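PDB 4C97: CAS6A from Thermus thermophilus, which probably acts as an endoribonuclease of the Cas6 family, cutting CRISPR RNA as part of antiviral defence. Local coordinates for residues L10-E21 with L88-L98. The protein carries 1 engineered substitution. Residues are numbered along the deposited sequence; the frame is centred on the assembly and turned at random.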
# COMPACT_ATOMS: atom_id res chain seq x y z
N LEU A 10 -2.17 10.46 0.02
CA LEU A 10 -2.93 11.53 -0.59
C LEU A 10 -3.50 11.08 -1.92
O LEU A 10 -2.80 10.45 -2.73
CB LEU A 10 -2.04 12.74 -0.81
CG LEU A 10 -1.72 13.57 0.43
CD1 LEU A 10 -0.89 12.81 1.44
CD2 LEU A 10 -0.98 14.84 0.00
N VAL A 11 -4.76 11.41 -2.14
CA VAL A 11 -5.46 11.04 -3.36
C VAL A 11 -5.62 12.23 -4.30
O VAL A 11 -6.09 13.30 -3.89
CB VAL A 11 -6.84 10.44 -3.07
CG1 VAL A 11 -7.64 10.26 -4.36
CG2 VAL A 11 -6.69 9.06 -2.37
N LEU A 12 -5.22 12.05 -5.55
CA LEU A 12 -5.44 13.05 -6.60
C LEU A 12 -6.68 12.65 -7.38
O LEU A 12 -6.68 11.63 -8.10
CB LEU A 12 -4.26 13.12 -7.57
CG LEU A 12 -2.97 13.79 -7.11
CD1 LEU A 12 -2.52 13.31 -5.74
CD2 LEU A 12 -1.86 13.56 -8.14
N VAL A 13 -7.73 13.46 -7.23
CA VAL A 13 -8.98 13.27 -7.94
C VAL A 13 -8.78 13.87 -9.32
O VAL A 13 -8.41 15.03 -9.46
CB VAL A 13 -10.16 13.94 -7.21
CG1 VAL A 13 -11.45 13.78 -8.01
CG2 VAL A 13 -10.32 13.36 -5.83
N LEU A 14 -9.03 13.06 -10.35
CA LEU A 14 -8.60 13.42 -11.70
C LEU A 14 -9.77 13.65 -12.64
O LEU A 14 -10.72 12.88 -12.63
CB LEU A 14 -7.72 12.30 -12.28
CG LEU A 14 -6.48 11.95 -11.46
CD1 LEU A 14 -5.83 10.68 -12.03
CD2 LEU A 14 -5.48 13.10 -11.39
N GLU A 15 -9.68 14.69 -13.46
CA GLU A 15 -10.62 14.84 -14.55
C GLU A 15 -9.87 14.72 -15.87
O GLU A 15 -8.79 15.29 -16.06
CB GLU A 15 -11.43 16.14 -14.45
CG GLU A 15 -10.69 17.30 -13.84
CD GLU A 15 -11.50 18.60 -13.86
OE1 GLU A 15 -12.58 18.62 -14.49
OE2 GLU A 15 -11.06 19.59 -13.24
N GLY A 16 -10.45 13.95 -16.78
CA GLY A 16 -9.82 13.61 -18.03
C GLY A 16 -10.27 12.24 -18.47
O GLY A 16 -10.94 11.54 -17.72
N GLU A 17 -9.89 11.87 -19.68
CA GLU A 17 -10.28 10.60 -20.26
C GLU A 17 -9.30 9.50 -19.84
O GLU A 17 -8.08 9.70 -19.80
CB GLU A 17 -10.32 10.72 -21.79
CG GLU A 17 -11.57 10.17 -22.44
CD GLU A 17 -11.63 10.48 -23.92
OE1 GLU A 17 -11.26 11.60 -24.32
OE2 GLU A 17 -12.04 9.59 -24.70
N GLY A 18 -9.83 8.33 -19.50
CA GLY A 18 -8.99 7.17 -19.23
C GLY A 18 -8.61 7.02 -17.78
O GLY A 18 -9.19 7.65 -16.89
N LEU A 19 -7.63 6.16 -17.53
CA LEU A 19 -7.09 5.98 -16.20
C LEU A 19 -5.61 6.23 -16.20
O LEU A 19 -4.95 6.11 -17.23
CB LEU A 19 -7.36 4.57 -15.70
CG LEU A 19 -8.82 4.32 -15.35
CD1 LEU A 19 -9.26 3.00 -15.94
CD2 LEU A 19 -9.00 4.36 -13.84
N PRO A 20 -5.07 6.59 -15.04
CA PRO A 20 -3.61 6.71 -14.98
C PRO A 20 -2.94 5.40 -15.34
O PRO A 20 -3.53 4.33 -15.16
CB PRO A 20 -3.35 7.04 -13.51
CG PRO A 20 -4.61 7.55 -13.00
CD PRO A 20 -5.68 6.84 -13.73
N GLU A 21 -1.73 5.52 -15.87
CA GLU A 21 -0.91 4.38 -16.24
C GLU A 21 0.24 4.27 -15.23
O GLU A 21 0.75 5.29 -14.77
CB GLU A 21 -0.37 4.58 -17.64
CG GLU A 21 -1.46 4.55 -18.67
CD GLU A 21 -0.98 4.84 -20.07
OE1 GLU A 21 0.23 5.14 -20.25
OE2 GLU A 21 -1.82 4.77 -20.99
N LEU A 88 -0.12 11.50 -16.51
CA LEU A 88 0.03 10.27 -15.76
C LEU A 88 -0.19 9.14 -16.74
O LEU A 88 -0.98 8.23 -16.50
CB LEU A 88 -1.02 10.20 -14.65
CG LEU A 88 -1.05 11.40 -13.70
CD1 LEU A 88 -2.20 11.28 -12.72
CD2 LEU A 88 0.27 11.54 -12.97
N GLY A 89 0.52 9.22 -17.86
CA GLY A 89 0.15 8.50 -19.06
C GLY A 89 -0.68 9.49 -19.83
O GLY A 89 -0.15 10.47 -20.37
N PRO A 90 -2.01 9.29 -19.86
CA PRO A 90 -2.82 10.38 -20.42
C PRO A 90 -2.72 11.65 -19.57
O PRO A 90 -2.32 11.57 -18.40
CB PRO A 90 -4.25 9.83 -20.32
CG PRO A 90 -4.10 8.35 -20.18
CD PRO A 90 -2.81 8.13 -19.46
N PRO A 91 -3.10 12.79 -20.14
CA PRO A 91 -3.17 14.04 -19.36
C PRO A 91 -4.44 14.09 -18.52
O PRO A 91 -5.50 13.68 -18.98
CB PRO A 91 -3.21 15.10 -20.44
CG PRO A 91 -3.87 14.42 -21.61
CD PRO A 91 -3.40 13.01 -21.56
N PHE A 92 -4.32 14.58 -17.29
CA PHE A 92 -5.48 14.81 -16.43
C PHE A 92 -5.34 16.16 -15.79
O PHE A 92 -4.24 16.63 -15.55
CB PHE A 92 -5.55 13.77 -15.30
CG PHE A 92 -5.72 12.36 -15.78
CD1 PHE A 92 -6.98 11.83 -16.03
CD2 PHE A 92 -4.61 11.55 -15.98
CE1 PHE A 92 -7.13 10.53 -16.48
CE2 PHE A 92 -4.76 10.25 -16.42
CZ PHE A 92 -6.02 9.74 -16.67
N ARG A 93 -6.47 16.77 -15.47
CA ARG A 93 -6.47 17.92 -14.60
C ARG A 93 -6.73 17.44 -13.17
O ARG A 93 -7.59 16.59 -12.92
CB ARG A 93 -7.54 18.91 -15.06
CG ARG A 93 -7.66 20.12 -14.19
CD ARG A 93 -8.54 21.17 -14.84
NE ARG A 93 -8.20 21.35 -16.25
CZ ARG A 93 -7.20 22.10 -16.70
NH1 ARG A 93 -6.42 22.76 -15.85
NH2 ARG A 93 -6.97 22.19 -18.00
N VAL A 94 -5.96 17.95 -12.22
CA VAL A 94 -6.11 17.56 -10.84
C VAL A 94 -7.17 18.43 -10.20
O VAL A 94 -6.96 19.62 -9.98
CB VAL A 94 -4.78 17.68 -10.07
CG1 VAL A 94 -4.96 17.35 -8.60
CG2 VAL A 94 -3.72 16.76 -10.68
N ARG A 95 -8.32 17.83 -9.90
CA ARG A 95 -9.44 18.58 -9.35
C ARG A 95 -9.26 18.85 -7.88
O ARG A 95 -9.61 19.93 -7.38
CB ARG A 95 -10.74 17.83 -9.54
CG ARG A 95 -11.91 18.47 -8.84
CD ARG A 95 -13.18 17.75 -9.21
NE ARG A 95 -13.40 17.83 -10.65
CZ ARG A 95 -13.90 16.85 -11.39
NH1 ARG A 95 -14.25 15.69 -10.84
NH2 ARG A 95 -14.06 17.03 -12.69
N ALA A 96 -8.74 17.86 -7.17
CA ALA A 96 -8.56 17.98 -5.73
C ALA A 96 -7.44 17.06 -5.29
O ALA A 96 -7.21 16.01 -5.88
CB ALA A 96 -9.86 17.63 -5.00
N VAL A 97 -6.76 17.47 -4.23
CA VAL A 97 -5.79 16.64 -3.55
C VAL A 97 -6.32 16.41 -2.15
O VAL A 97 -6.45 17.35 -1.37
CB VAL A 97 -4.42 17.31 -3.52
CG1 VAL A 97 -3.42 16.45 -2.78
CG2 VAL A 97 -3.94 17.57 -4.94
N LEU A 98 -6.62 15.16 -1.84
CA LEU A 98 -7.32 14.80 -0.60
C LEU A 98 -6.47 13.98 0.37
O LEU A 98 -5.78 13.05 -0.04
CB LEU A 98 -8.56 13.98 -0.95
CG LEU A 98 -9.54 14.62 -1.93
CD1 LEU A 98 -10.69 13.67 -2.18
CD2 LEU A 98 -10.04 15.95 -1.37
O HOH W 1 -6.88 12.29 -20.83
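L14 and F92 set the packing on the side of this antiparallel pair that carries L12, L14, V94 and V97. CD1 of L14 sits over one face of the F92 ring, 4.2 Å from its centroid, a CH-pi contact displaced toward the rim; the same methyl meets L88 CD1 at 3.7 Å. With CG of F92 beside its own backbone N (chi1 -62°), the ring turns its rim to the loop 16-20, where L19 C comes within 3.6 Å of F92 CZ. L19 O lies in the ring plane at the edge, and the P20 side chain runs roughly perpendicular to that of F92, with P20 CD near F92 CZ. At G16 there is no room for a CB, which would run into F92 CD1 and P91 O.

On the side of V13, E15, R93 and A96, E15 lies across R95. R95 NH2 gives E15 OE1 a salt bridge of 2.8 Å, though the hydrogen bond is weak, with the two flat groups turned 61° apart. R95 can stand on this face beside A96 because the two form a classic beta bulge opposite V13: R95 N bonds V13 O at 2.8 Å, V13 N bonds A96 O, and A96 N is left buried without a partner. R93 lays its aliphatic CD against E15 OE2 (3.4 Å) and sends NH1 to G83 O. Further along, V13 CG2 touches L98 CD1 at 3.7 Å.

Past this loop, E21, the N-cap of helix 22-36, bonds L88 O through its backbone N. Strands 6-15 and 91-109 are neighbours in the N-terminal ferredoxin-like sheet, flanked by 58-65 and 85-87; helix 68-79 packs on L10 and V97.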